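PDB 1H2B: alcohol dehydrogenase from Aeropyrum pernix, which probably catalyses the NAD+-dependent, zinc-assisted oxidation of alcohols to aldehydes or ketones in a hyperthermophilic archaeon. Local coordinates for residues H22-P27 / P71-T76; L77-V82 / P129-D134; Y174-K179 / E305-G310; N256-F261 / G279-V284. All blocks are in the same frame, centred on the assembly; numbering follows the deposited sequence.

Interaction 1 of 4, residues H22-P27 / P71-T76; sequences HEYNKP and PKLPYT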
# COMPACT_ATOMS: atom_id res chain seq x y z
N HIS B 22 -40.93 -18.10 -5.02
CA HIS B 22 -41.65 -18.38 -6.27
C HIS B 22 -42.07 -17.12 -6.98
O HIS B 22 -42.06 -17.07 -8.20
CB HIS B 22 -42.92 -19.19 -6.01
CG HIS B 22 -42.67 -20.63 -5.67
ND1 HIS B 22 -42.90 -21.65 -6.56
CD2 HIS B 22 -42.21 -21.20 -4.53
CE1 HIS B 22 -42.62 -22.80 -5.97
NE2 HIS B 22 -42.19 -22.56 -4.75
N GLU B 23 -42.46 -16.11 -6.21
CA GLU B 23 -42.91 -14.84 -6.76
C GLU B 23 -42.40 -13.71 -5.89
O GLU B 23 -42.45 -13.80 -4.66
CB GLU B 23 -44.45 -14.76 -6.78
CG GLU B 23 -45.17 -16.04 -7.16
CD GLU B 23 -46.63 -16.05 -6.72
OE1 GLU B 23 -47.00 -16.91 -5.89
OE2 GLU B 23 -47.40 -15.19 -7.21
N TYR B 24 -41.98 -12.64 -6.56
CA TYR B 24 -41.54 -11.42 -5.89
C TYR B 24 -42.69 -10.72 -5.18
O TYR B 24 -43.85 -10.84 -5.61
CB TYR B 24 -40.85 -10.49 -6.88
CG TYR B 24 -39.61 -11.13 -7.47
CD1 TYR B 24 -39.54 -11.48 -8.82
CD2 TYR B 24 -38.50 -11.42 -6.67
CE1 TYR B 24 -38.40 -12.08 -9.36
CE2 TYR B 24 -37.39 -12.01 -7.18
CZ TYR B 24 -37.31 -12.34 -8.51
OH TYR B 24 -36.17 -12.93 -9.01
N ASN B 25 -42.36 -10.04 -4.08
CA ASN B 25 -43.33 -9.32 -3.25
C ASN B 25 -44.44 -10.15 -2.64
O ASN B 25 -45.54 -9.66 -2.39
CB ASN B 25 -43.84 -8.10 -4.02
CG ASN B 25 -42.76 -7.08 -4.19
OD1 ASN B 25 -42.15 -6.63 -3.20
ND2 ASN B 25 -42.49 -6.71 -5.44
N LYS B 26 -44.10 -11.41 -2.35
CA LYS B 26 -44.98 -12.34 -1.66
C LYS B 26 -44.16 -13.10 -0.61
O LYS B 26 -42.92 -13.14 -0.72
CB LYS B 26 -45.63 -13.28 -2.68
CG LYS B 26 -47.04 -12.83 -3.09
CD LYS B 26 -47.27 -12.97 -4.60
CE LYS B 26 -48.39 -12.04 -5.09
NZ LYS B 26 -49.65 -12.14 -4.29
N PRO B 27 -44.81 -13.69 0.40
CA PRO B 27 -44.09 -14.50 1.40
C PRO B 27 -43.35 -15.66 0.71
O PRO B 27 -43.79 -16.16 -0.34
CB PRO B 27 -45.22 -15.05 2.27
CG PRO B 27 -46.35 -14.11 2.05
CD PRO B 27 -46.26 -13.65 0.67
N PRO B 71 -32.34 -15.01 -11.97
CA PRO B 71 -32.33 -16.40 -11.49
C PRO B 71 -33.58 -17.13 -11.95
O PRO B 71 -34.62 -16.50 -12.17
CB PRO B 71 -32.38 -16.25 -9.97
CG PRO B 71 -33.17 -14.97 -9.75
CD PRO B 71 -32.77 -14.07 -10.90
N LYS B 72 -33.48 -18.44 -12.06
CA LYS B 72 -34.66 -19.25 -12.35
C LYS B 72 -35.48 -19.43 -11.07
O LYS B 72 -34.94 -19.82 -10.04
CB LYS B 72 -34.24 -20.60 -12.94
CG LYS B 72 -35.38 -21.57 -13.24
CD LYS B 72 -34.85 -22.89 -13.81
CE LYS B 72 -34.80 -23.99 -12.75
NZ LYS B 72 -33.42 -24.37 -12.33
N LEU B 73 -36.77 -19.12 -11.16
CA LEU B 73 -37.71 -19.33 -10.05
C LEU B 73 -38.45 -20.66 -10.23
O LEU B 73 -38.70 -21.07 -11.37
CB LEU B 73 -38.72 -18.17 -9.98
CG LEU B 73 -38.16 -16.76 -9.99
CD1 LEU B 73 -39.24 -15.74 -9.69
CD2 LEU B 73 -37.05 -16.66 -8.97
N PRO B 74 -38.78 -21.36 -9.13
CA PRO B 74 -38.38 -21.02 -7.75
C PRO B 74 -36.97 -21.44 -7.35
O PRO B 74 -36.37 -22.33 -7.96
CB PRO B 74 -39.38 -21.82 -6.91
CG PRO B 74 -39.67 -23.02 -7.76
CD PRO B 74 -39.67 -22.54 -9.16
N TYR B 75 -36.48 -20.80 -6.28
CA TYR B 75 -35.24 -21.23 -5.64
C TYR B 75 -35.25 -20.93 -4.16
O TYR B 75 -35.97 -20.05 -3.67
CB TYR B 75 -34.00 -20.62 -6.29
CG TYR B 75 -33.77 -19.13 -6.12
CD1 TYR B 75 -32.74 -18.64 -5.31
CD2 TYR B 75 -34.54 -18.20 -6.83
CE1 TYR B 75 -32.49 -17.26 -5.21
CE2 TYR B 75 -34.30 -16.85 -6.73
CZ TYR B 75 -33.28 -16.38 -5.91
OH TYR B 75 -33.06 -15.01 -5.86
N THR B 76 -34.43 -21.68 -3.43
CA THR B 76 -34.38 -21.60 -1.99
C THR B 76 -33.41 -20.49 -1.59
O THR B 76 -32.30 -20.39 -2.13
CB THR B 76 -33.82 -22.92 -1.49
OG1 THR B 76 -34.76 -23.94 -1.84
CG2 THR B 76 -33.75 -22.97 0.03
O HOH W 1 -34.03 -12.61 -7.35
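P74 sets the CB-CG side of its pyrrolidine over one face of the H22 imidazole, a CH-pi contact at the edge of the catalytic domain with the GroES-like fold. CB of P74 sits 3.5 Å from the centroid of the H22 ring, only 7° off the ring normal, while P74 CG leans toward H22 CE1 at the same distance. The peptide bond before P74 is cis, which kinks the chain between L73 and P74. L73 brings its methyl CD1 to the carbonyl O of H22 and, 3.8 Å away, to CE1 of Y24, the two side chains crossing at about a right angle. The Y24 hydroxyl reaches on to the pyrrolidine of P71, with OH 3.7 Å from P71 CG.

In the next shell, H22 NE2 is hydrogen-bonded to E31 of strand 29-32, which helps hold the imidazole's rotation against the proline. With the imidazole of H22 cut back to an alanine, the CB-CG edge of P74 would probably lose the ring it lies against and E31 its hydrogen-bond partner. Y24 belongs to a type II turn, E23 to K26; CG stands anti to the carbonyl carbon (chi1 -61°), and the phenol extends from the turn toward P71; its ring also meets that of H66. One water joins the two phenols, 2.7 Å from Y24 OH and 3.0 Å from Y75 OH.

Interaction 2 of 4, residues L77-V82 / P129-D134; sequences LGHENV and PGLNID. With ZN (zinc ion), chain J; OCA (octanoic acid (caprylic acid)), chain H.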
# COMPACT_ATOMS: atom_id res chain seq x y z
N LEU B 77 -33.86 -19.65 -0.67
CA LEU B 77 -32.97 -18.54 -0.24
C LEU B 77 -32.05 -19.04 0.88
O LEU B 77 -32.17 -20.18 1.36
CB LEU B 77 -33.78 -17.33 0.23
CG LEU B 77 -34.63 -16.56 -0.79
CD1 LEU B 77 -34.83 -15.07 -0.33
CD2 LEU B 77 -34.29 -16.69 -2.24
N GLY B 78 -31.13 -18.17 1.29
CA GLY B 78 -30.30 -18.35 2.50
C GLY B 78 -28.83 -18.43 2.12
O GLY B 78 -28.40 -19.47 1.59
N HIS B 79 -28.06 -17.39 2.41
CA HIS B 79 -26.65 -17.37 1.98
C HIS B 79 -25.66 -17.14 3.13
O HIS B 79 -24.49 -16.79 2.89
CB HIS B 79 -26.43 -16.28 0.90
CG HIS B 79 -26.86 -14.92 1.34
ND1 HIS B 79 -28.17 -14.47 1.21
CD2 HIS B 79 -26.16 -13.87 1.85
CE1 HIS B 79 -28.25 -13.24 1.67
NE2 HIS B 79 -27.05 -12.86 2.09
N GLU B 80 -26.10 -17.43 4.33
CA GLU B 80 -25.31 -17.17 5.53
C GLU B 80 -25.37 -18.41 6.40
O GLU B 80 -26.11 -18.53 7.37
CB GLU B 80 -25.87 -15.89 6.22
CG GLU B 80 -25.07 -15.45 7.44
CD GLU B 80 -25.55 -14.10 7.93
OE1 GLU B 80 -26.44 -14.11 8.79
OE2 GLU B 80 -25.06 -13.07 7.43
N ASN B 81 -24.52 -19.39 6.03
CA ASN B 81 -24.78 -20.76 6.47
C ASN B 81 -23.67 -21.44 7.25
O ASN B 81 -22.52 -21.36 6.88
CB ASN B 81 -25.08 -21.60 5.23
CG ASN B 81 -26.29 -21.04 4.49
OD1 ASN B 81 -27.33 -20.86 5.12
ND2 ASN B 81 -26.16 -20.80 3.19
N VAL B 82 -24.07 -22.15 8.31
CA VAL B 82 -23.19 -23.10 9.01
C VAL B 82 -23.90 -24.44 9.11
O VAL B 82 -25.14 -24.50 9.02
CB VAL B 82 -22.81 -22.65 10.45
CG1 VAL B 82 -21.81 -21.47 10.40
CG2 VAL B 82 -24.06 -22.35 11.30
N PRO B 129 -25.15 -19.59 -3.62
CA PRO B 129 -26.31 -20.19 -2.96
C PRO B 129 -27.16 -19.16 -2.18
O PRO B 129 -26.67 -18.33 -1.40
CB PRO B 129 -25.69 -21.21 -2.02
CG PRO B 129 -24.46 -21.70 -2.85
CD PRO B 129 -23.92 -20.39 -3.40
N GLY B 130 -28.46 -19.19 -2.46
CA GLY B 130 -29.34 -18.24 -1.82
C GLY B 130 -29.57 -16.97 -2.60
O GLY B 130 -30.55 -16.28 -2.33
N LEU B 131 -28.67 -16.61 -3.51
CA LEU B 131 -28.82 -15.35 -4.25
C LEU B 131 -29.37 -15.64 -5.61
O LEU B 131 -30.33 -15.01 -6.02
CB LEU B 131 -27.49 -14.63 -4.45
CG LEU B 131 -27.26 -13.41 -3.56
CD1 LEU B 131 -28.06 -12.23 -4.03
CD2 LEU B 131 -27.58 -13.73 -2.09
N ASN B 132 -28.72 -16.55 -6.32
CA ASN B 132 -29.15 -16.97 -7.66
C ASN B 132 -29.41 -18.46 -7.87
O ASN B 132 -29.88 -18.86 -8.95
CB ASN B 132 -28.23 -16.37 -8.76
CG ASN B 132 -26.81 -16.93 -8.76
OD1 ASN B 132 -26.36 -17.56 -7.81
ND2 ASN B 132 -26.09 -16.70 -9.85
N ILE B 133 -29.12 -19.29 -6.86
CA ILE B 133 -29.37 -20.74 -6.89
C ILE B 133 -29.77 -21.16 -5.48
O ILE B 133 -29.74 -20.33 -4.58
CB ILE B 133 -28.10 -21.54 -7.36
CG1 ILE B 133 -26.87 -21.30 -6.46
CG2 ILE B 133 -27.72 -21.18 -8.80
CD1 ILE B 133 -25.70 -22.30 -6.69
N ASP B 134 -30.16 -22.42 -5.29
CA ASP B 134 -30.68 -22.85 -4.00
C ASP B 134 -29.66 -22.63 -2.86
O ASP B 134 -28.45 -22.94 -2.99
CB ASP B 134 -31.00 -24.32 -4.01
CG ASP B 134 -32.27 -24.64 -4.78
OD1 ASP B 134 -33.15 -23.76 -4.88
OD2 ASP B 134 -32.43 -25.78 -5.29
ZN ZN J . -26.41 -11.03 2.83
C1 OCA H . -25.14 -10.35 0.28
C2 OCA H . -25.13 -9.56 -1.03
C3 OCA H . -24.15 -10.17 -2.04
C4 OCA H . -24.33 -9.72 -3.48
C5 OCA H . -23.42 -10.53 -4.39
C6 OCA H . -23.39 -9.97 -5.81
C7 OCA H . -22.41 -10.68 -6.73
C8 OCA H . -22.48 -10.04 -8.11
O1 OCA H . -26.01 -10.11 1.16
O2 OCA H . -24.25 -11.21 0.50
O HOH W 2 -30.47 -15.52 0.38
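Methyl CD2 of L131 lies over a face of the H79 ring, 3.7 Å from its centroid and displaced toward ND1, a CH-pi contact that steadies the imidazole from one side. In H79, CG lies between the backbone N and the carbonyl carbon (chi1 56°), which turns the ring toward L131 and the zinc.

Metal coordination occupies the far end of the same ring. H79 binds the catalytic-site zinc through NE2 at 2.1 Å, and the carboxylate of octanoic acid adds O1 at 1.9 Å from the zinc. C54 and D168 complete the site.

Polar links run through a water. It accepts from H79 ND1 at 2.7 Å, in the plane of the imidazole, and from G78 N, and it donates to G130 O. N81 ND2 reaches back to G78 O at 3.1 Å, nearly straight at 171° but above the carbonyl plane.

The backbones approach closely, H79 CB coming within 3.1 Å of P129 O. At G130 a CB would strike G78 O and H79 N, and its phi/psi would in any case press a CB against the preceding carbonyl.

Around this core, helix 55-61 packs T56 and D57 against H79 and L60 against L131, while M141 of strand 140-143 touches both N81 and P129.

Interaction 3 of 4, residues Y174-K179 / E305-G310; sequences YRAVKK and EGSLVG. With NAJ (nicotinamide-adenine-dinucleotide (acidic form)), chain I; OCA (octanoic acid (caprylic acid)), chain H.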
# COMPACT_ATOMS: atom_id res chain seq x y z
N TYR B 174 -15.98 -7.34 7.88
CA TYR B 174 -14.53 -7.48 8.03
C TYR B 174 -13.74 -6.94 6.85
O TYR B 174 -12.79 -6.16 7.05
CB TYR B 174 -14.20 -8.99 8.29
CG TYR B 174 -12.75 -9.23 8.54
CD1 TYR B 174 -11.97 -9.86 7.58
CD2 TYR B 174 -12.19 -8.88 9.77
CE1 TYR B 174 -10.63 -10.09 7.79
CE2 TYR B 174 -10.84 -9.10 10.01
CZ TYR B 174 -10.08 -9.69 9.01
OH TYR B 174 -8.73 -9.92 9.27
N ARG B 175 -14.16 -7.29 5.62
CA ARG B 175 -13.50 -6.71 4.45
C ARG B 175 -13.65 -5.21 4.43
O ARG B 175 -12.68 -4.47 4.13
CB ARG B 175 -14.03 -7.30 3.15
CG ARG B 175 -13.30 -6.76 1.91
CD ARG B 175 -13.81 -7.49 0.69
NE ARG B 175 -13.28 -7.07 -0.60
CZ ARG B 175 -12.30 -7.67 -1.25
NH1 ARG B 175 -11.64 -8.69 -0.72
NH2 ARG B 175 -11.97 -7.27 -2.46
N ALA B 176 -14.84 -4.71 4.78
CA ALA B 176 -15.03 -3.28 4.79
C ALA B 176 -14.18 -2.59 5.84
O ALA B 176 -13.67 -1.50 5.60
CB ALA B 176 -16.56 -2.98 5.01
N VAL B 177 -14.04 -3.21 7.02
CA VAL B 177 -13.20 -2.62 8.08
C VAL B 177 -11.74 -2.67 7.67
O VAL B 177 -10.99 -1.73 7.98
CB VAL B 177 -13.49 -3.28 9.44
CG1 VAL B 177 -12.37 -2.93 10.46
CG2 VAL B 177 -14.90 -2.84 9.96
N LYS B 178 -11.31 -3.74 7.01
CA LYS B 178 -9.94 -3.75 6.42
C LYS B 178 -9.72 -2.58 5.51
O LYS B 178 -8.68 -1.90 5.60
CB LYS B 178 -9.68 -5.04 5.65
CG LYS B 178 -9.63 -6.25 6.54
CD LYS B 178 -8.90 -7.40 5.83
CE LYS B 178 -7.85 -7.99 6.74
NZ LYS B 178 -6.78 -8.83 6.09
N LYS B 179 -10.68 -2.29 4.62
CA LYS B 179 -10.57 -1.10 3.79
C LYS B 179 -10.43 0.17 4.65
O LYS B 179 -9.53 0.99 4.46
CB LYS B 179 -11.78 -0.92 2.85
CG LYS B 179 -11.89 -1.94 1.73
CD LYS B 179 -13.10 -1.53 0.91
CE LYS B 179 -13.14 -2.26 -0.42
NZ LYS B 179 -13.23 -3.71 -0.21
N GLU B 305 -16.29 4.13 -1.89
CA GLU B 305 -15.66 2.83 -2.25
C GLU B 305 -16.61 1.70 -1.90
O GLU B 305 -16.93 1.49 -0.71
CB GLU B 305 -14.38 2.65 -1.42
CG GLU B 305 -13.34 3.75 -1.73
CD GLU B 305 -12.17 3.74 -0.78
OE1 GLU B 305 -11.66 2.63 -0.48
OE2 GLU B 305 -11.73 4.84 -0.38
N GLY B 306 -17.04 0.94 -2.91
CA GLY B 306 -17.88 -0.20 -2.60
C GLY B 306 -17.08 -1.31 -1.95
O GLY B 306 -15.87 -1.44 -2.13
N SER B 307 -17.79 -2.12 -1.16
CA SER B 307 -17.16 -3.31 -0.60
C SER B 307 -18.16 -4.45 -0.75
O SER B 307 -19.34 -4.25 -0.49
CB SER B 307 -16.83 -3.10 0.88
OG SER B 307 -15.83 -4.03 1.29
N LEU B 308 -17.68 -5.61 -1.19
CA LEU B 308 -18.53 -6.73 -1.60
C LEU B 308 -18.09 -7.98 -0.82
O LEU B 308 -17.02 -8.53 -1.09
CB LEU B 308 -18.36 -6.99 -3.12
CG LEU B 308 -19.13 -8.22 -3.66
CD1 LEU B 308 -20.63 -8.05 -3.49
CD2 LEU B 308 -18.77 -8.37 -5.16
N VAL B 309 -18.95 -8.41 0.11
CA VAL B 309 -18.73 -9.65 0.88
C VAL B 309 -17.27 -9.73 1.26
O VAL B 309 -16.77 -8.84 1.90
CB VAL B 309 -19.32 -10.87 0.11
CG1 VAL B 309 -19.45 -12.09 1.06
CG2 VAL B 309 -20.73 -10.59 -0.45
N GLY B 310 -16.57 -10.83 0.93
CA GLY B 310 -15.12 -10.84 1.11
C GLY B 310 -14.58 -12.12 0.54
O GLY B 310 -15.30 -12.93 -0.07
PA NAJ I . -30.23 -4.68 8.95
O1A NAJ I . -31.67 -4.49 8.57
O2A NAJ I . -29.86 -5.72 10.02
O5B NAJ I . -29.59 -3.35 9.55
C5B NAJ I . -29.88 -2.05 9.02
C4B NAJ I . -29.65 -1.11 10.20
O4B NAJ I . -29.73 0.23 9.68
C3B NAJ I . -30.66 -1.27 11.33
O3B NAJ I . -30.01 -1.36 12.61
C2B NAJ I . -31.45 0.01 11.14
O2B NAJ I . -32.12 0.47 12.32
C1B NAJ I . -30.41 1.02 10.64
N9A NAJ I . -30.96 2.19 9.96
C8A NAJ I . -32.10 2.32 9.15
N7A NAJ I . -32.18 3.60 8.70
C5A NAJ I . -31.12 4.29 9.21
C6A NAJ I . -30.69 5.59 9.10
N6A NAJ I . -31.37 6.52 8.41
N1A NAJ I . -29.52 5.95 9.70
C2A NAJ I . -28.78 5.06 10.47
N3A NAJ I . -29.22 3.79 10.59
C4A NAJ I . -30.37 3.42 9.97
O3 NAJ I . -29.45 -4.95 7.59
PN NAJ I . -28.15 -5.87 7.32
O1N NAJ I . -28.55 -7.25 7.06
O2N NAJ I . -27.13 -5.59 8.35
O5D NAJ I . -27.72 -5.29 5.89
C5D NAJ I . -27.25 -3.94 5.83
C4D NAJ I . -27.17 -3.50 4.38
O4D NAJ I . -26.05 -4.18 3.78
C3D NAJ I . -28.37 -3.91 3.54
O3D NAJ I . -28.51 -2.96 2.47
C2D NAJ I . -27.95 -5.27 2.96
O2D NAJ I . -28.63 -5.66 1.80
C1D NAJ I . -26.48 -4.92 2.66
N1N NAJ I . -25.54 -6.02 2.43
C2N NAJ I . -24.45 -5.73 1.66
C3N NAJ I . -23.48 -6.69 1.44
C7N NAJ I . -22.33 -6.38 0.54
O7N NAJ I . -21.49 -7.40 0.32
N7N NAJ I . -22.05 -5.18 0.03
C4N NAJ I . -23.57 -8.00 2.02
C5N NAJ I . -24.63 -8.17 2.95
C6N NAJ I . -25.61 -7.21 3.11
C1 OCA H . -25.14 -10.35 0.28
C2 OCA H . -25.13 -9.56 -1.03
C3 OCA H . -24.15 -10.17 -2.04
C4 OCA H . -24.33 -9.72 -3.48
C5 OCA H . -23.42 -10.53 -4.39
C6 OCA H . -23.39 -9.97 -5.81
C7 OCA H . -22.41 -10.68 -6.73
C8 OCA H . -22.48 -10.04 -8.11
O1 OCA H . -26.01 -10.11 1.16
O2 OCA H . -24.25 -11.21 0.50
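R175 runs its aliphatic stem along the backbone of V309 and G310, with CB 3.4 Å from V309 O and CD 3.6 Å from G310 CA. Its CG is anti to the backbone N (chi1 -177°) and the chain stays extended to NE, which carries the guanidinium past this loop to a salt bridge with E301 of the second subunit; E314 and E119 bind NH1. The next residue, A176, puts CB 3.9 Å from S307 OG and so flanks the serine hydroxyl.

Helix 166-181 here lies against the end of strand 303-306, an outer strand of the Rossmann-type parallel sheet within the chain, and the loop leaving that strand is part of the coenzyme site. S307 O accepts from the carboxamide N7N of the bound dinucleotide at 2.9 Å, and V309 N donates to its O7N at 2.7 Å, a pair of backbone bonds that fixes the rotation of the amide. L308 CD1 and V309 CG2 turn to the octanoic acid.

K179, one turn on from R175, bends at chi4 (61°) and gives NZ to S307 OG at 3.0 Å, while its CE touches G306 O. The same ammonium also pairs with E301 of the second subunit.

Interaction 4 of 4, residues N256-F261 / G279-V284; sequences NVAMDF and GRLIIV. With NAJ (nicotinamide-adenine-dinucleotide (acidic form)), chain I.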
# COMPACT_ATOMS: atom_id res chain seq x y z
N ASN B 256 -12.83 10.73 9.18
CA ASN B 256 -11.84 10.20 8.25
C ASN B 256 -12.41 9.08 7.39
O ASN B 256 -12.04 8.92 6.20
CB ASN B 256 -10.65 9.68 9.05
CG ASN B 256 -10.02 10.77 9.89
OD1 ASN B 256 -10.52 11.18 10.93
ND2 ASN B 256 -8.91 11.29 9.38
N VAL B 257 -13.29 8.27 7.97
CA VAL B 257 -13.96 7.18 7.22
C VAL B 257 -15.41 7.14 7.70
O VAL B 257 -15.67 7.26 8.89
CB VAL B 257 -13.35 5.82 7.51
CG1 VAL B 257 -14.17 4.72 6.80
CG2 VAL B 257 -11.89 5.73 6.99
N ALA B 258 -16.35 7.06 6.74
CA ALA B 258 -17.74 6.72 7.08
C ALA B 258 -18.05 5.40 6.41
O ALA B 258 -17.54 5.13 5.33
CB ALA B 258 -18.69 7.79 6.58
N MET B 259 -18.89 4.58 7.05
CA MET B 259 -19.21 3.24 6.55
C MET B 259 -20.71 3.12 6.53
O MET B 259 -21.33 3.20 7.57
CB MET B 259 -18.58 2.18 7.47
CG MET B 259 -17.04 2.37 7.64
SD MET B 259 -16.36 1.03 8.55
CE MET B 259 -16.31 -0.25 7.32
N ASP B 260 -21.31 2.96 5.34
CA ASP B 260 -22.76 2.88 5.27
C ASP B 260 -23.17 1.41 5.25
O ASP B 260 -22.97 0.73 4.23
CB ASP B 260 -23.25 3.56 3.99
CG ASP B 260 -24.75 3.59 3.90
OD1 ASP B 260 -25.40 2.87 4.67
OD2 ASP B 260 -25.33 4.34 3.09
N PHE B 261 -23.63 0.92 6.42
CA PHE B 261 -24.16 -0.44 6.55
C PHE B 261 -25.69 -0.45 6.56
O PHE B 261 -26.30 -1.33 7.18
CB PHE B 261 -23.61 -1.08 7.86
CG PHE B 261 -22.18 -1.43 7.78
CD1 PHE B 261 -21.19 -0.65 8.39
CD2 PHE B 261 -21.80 -2.62 7.15
CE1 PHE B 261 -19.82 -1.06 8.35
CE2 PHE B 261 -20.44 -3.01 7.07
CZ PHE B 261 -19.44 -2.23 7.72
N GLY B 279 -11.49 12.19 3.16
CA GLY B 279 -12.38 11.23 3.78
C GLY B 279 -12.81 10.15 2.78
O GLY B 279 -12.79 10.36 1.57
N ARG B 280 -13.21 9.02 3.33
CA ARG B 280 -13.58 7.84 2.51
C ARG B 280 -14.87 7.31 3.01
O ARG B 280 -15.02 7.03 4.23
CB ARG B 280 -12.54 6.76 2.62
CG ARG B 280 -11.12 7.20 2.16
CD ARG B 280 -10.09 6.22 2.60
NE ARG B 280 -10.29 4.90 2.00
CZ ARG B 280 -9.95 3.75 2.54
NH1 ARG B 280 -9.42 3.75 3.77
NH2 ARG B 280 -10.19 2.60 1.91
N LEU B 281 -15.82 7.18 2.09
CA LEU B 281 -17.10 6.52 2.41
C LEU B 281 -17.04 5.10 1.88
O LEU B 281 -16.91 4.89 0.66
CB LEU B 281 -18.28 7.30 1.80
CG LEU B 281 -19.64 6.59 1.84
CD1 LEU B 281 -20.12 6.30 3.27
CD2 LEU B 281 -20.62 7.49 1.07
N ILE B 282 -17.14 4.12 2.77
CA ILE B 282 -17.18 2.73 2.36
C ILE B 282 -18.64 2.35 2.25
O ILE B 282 -19.39 2.43 3.24
CB ILE B 282 -16.45 1.81 3.36
CG1 ILE B 282 -15.06 2.34 3.75
CG2 ILE B 282 -16.43 0.37 2.81
CD1 ILE B 282 -14.19 2.66 2.62
N ILE B 283 -19.08 2.07 1.03
CA ILE B 283 -20.48 1.72 0.75
C ILE B 283 -20.65 0.20 0.79
O ILE B 283 -20.03 -0.53 -0.01
CB ILE B 283 -20.91 2.29 -0.62
CG1 ILE B 283 -20.86 3.81 -0.52
CG2 ILE B 283 -22.32 1.82 -1.01
CD1 ILE B 283 -21.02 4.52 -1.91
N VAL B 284 -21.48 -0.25 1.74
CA VAL B 284 -21.73 -1.67 1.95
C VAL B 284 -23.20 -1.94 1.74
O VAL B 284 -23.59 -2.81 0.93
CB VAL B 284 -21.31 -2.14 3.36
CG1 VAL B 284 -21.65 -3.62 3.46
CG2 VAL B 284 -19.82 -1.89 3.58
PA NAJ I . -30.23 -4.68 8.95
O1A NAJ I . -31.67 -4.49 8.57
O2A NAJ I . -29.86 -5.72 10.02
O5B NAJ I . -29.59 -3.35 9.55
C5B NAJ I . -29.88 -2.05 9.02
C4B NAJ I . -29.65 -1.11 10.20
O4B NAJ I . -29.73 0.23 9.68
C3B NAJ I . -30.66 -1.27 11.33
O3B NAJ I . -30.01 -1.36 12.61
C2B NAJ I . -31.45 0.01 11.14
O2B NAJ I . -32.12 0.47 12.32
C1B NAJ I . -30.41 1.02 10.64
N9A NAJ I . -30.96 2.19 9.96
C8A NAJ I . -32.10 2.32 9.15
N7A NAJ I . -32.18 3.60 8.70
C5A NAJ I . -31.12 4.29 9.21
C6A NAJ I . -30.69 5.59 9.10
N6A NAJ I . -31.37 6.52 8.41
N1A NAJ I . -29.52 5.95 9.70
C2A NAJ I . -28.78 5.06 10.47
N3A NAJ I . -29.22 3.79 10.59
C4A NAJ I . -30.37 3.42 9.97
O3 NAJ I . -29.45 -4.95 7.59
PN NAJ I . -28.15 -5.87 7.32
O1N NAJ I . -28.55 -7.25 7.06
O2N NAJ I . -27.13 -5.59 8.35
O5D NAJ I . -27.72 -5.29 5.89
C5D NAJ I . -27.25 -3.94 5.83
C4D NAJ I . -27.17 -3.50 4.38
O4D NAJ I . -26.05 -4.18 3.78
C3D NAJ I . -28.37 -3.91 3.54
O3D NAJ I . -28.51 -2.96 2.47
C2D NAJ I . -27.95 -5.27 2.96
O2D NAJ I . -28.63 -5.66 1.80
C1D NAJ I . -26.48 -4.92 2.66
N1N NAJ I . -25.54 -6.02 2.43
C2N NAJ I . -24.45 -5.73 1.66
C3N NAJ I . -23.48 -6.69 1.44
C7N NAJ I . -22.33 -6.38 0.54
O7N NAJ I . -21.49 -7.40 0.32
N7N NAJ I . -22.05 -5.18 0.03
C4N NAJ I . -23.57 -8.00 2.02
C5N NAJ I . -24.63 -8.17 2.95
C6N NAJ I . -25.61 -7.21 3.11
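Five backbone hydrogen bonds join V257-D260 to R280-I283 and their flanks as parallel strands, 4.6 Å apart at their axes and 15° from exact alignment. A258 N and D260 N donate to R280 O and I282 O, and I282 N returns to A258 O at 2.8 Å. The end bonds are less straight: R280 N reaches N256 O at 143°, and V284 N reaches D260 O at a similar bend. Between them, CA-H...O contacts such as V257 CA to R280 O, 3.2 Å, add to the pairing.

Apolar side chains pack on both faces. V257 CG1 meets I282 CG1 at 4.0 Å on the face where M259 also lies, and A258 CB touches L281 CD1 on the other. Past the last bridge, F261 CE2 lies 3.7 Å from V284 CG2; with CG anti to the carbonyl carbon (chi1 -72°), the ring swings back toward this valine and meets L198 and A202 of helix 197-209. A serine in place of F261 would probably lose the ring's packing on V284 CG2, L198 and A202.

The buried polar ends are satisfied within the fold: R280 NE pairs with E305, and D260 OD1 accepts from V262 N and G263 N. V284 O accepts a hydrogen bond from the carboxamide N7N of the dinucleotide at 3.0 Å, so the pair ends at the coenzyme, as in the Rossmann fold of zinc-containing alcohol dehydrogenases.

Overall arrangement
Interactions 3 and 4 share the Rossmann-type sheet, where strands 279-283 and 303-306 are neighbours; their centres are 10 Å apart, E305 N bonds to L281 O at 2.7 Å, and E305 OE2 pairs with R280 NE at 2.8 Å. Both bind the nicotinamide carboxamide. Interaction 2 faces them across the active site: its nearest atoms are about 7 Å from those of interaction 3, and both touch the octanoic acid bound to the zinc. Interaction 1 lies further out, its centre 13 Å from that of interaction 2, which it touches through Y75 OH to L131 O and T76 N to D134 OD1; it stays about 17 Å, nearest atoms, from interaction 4.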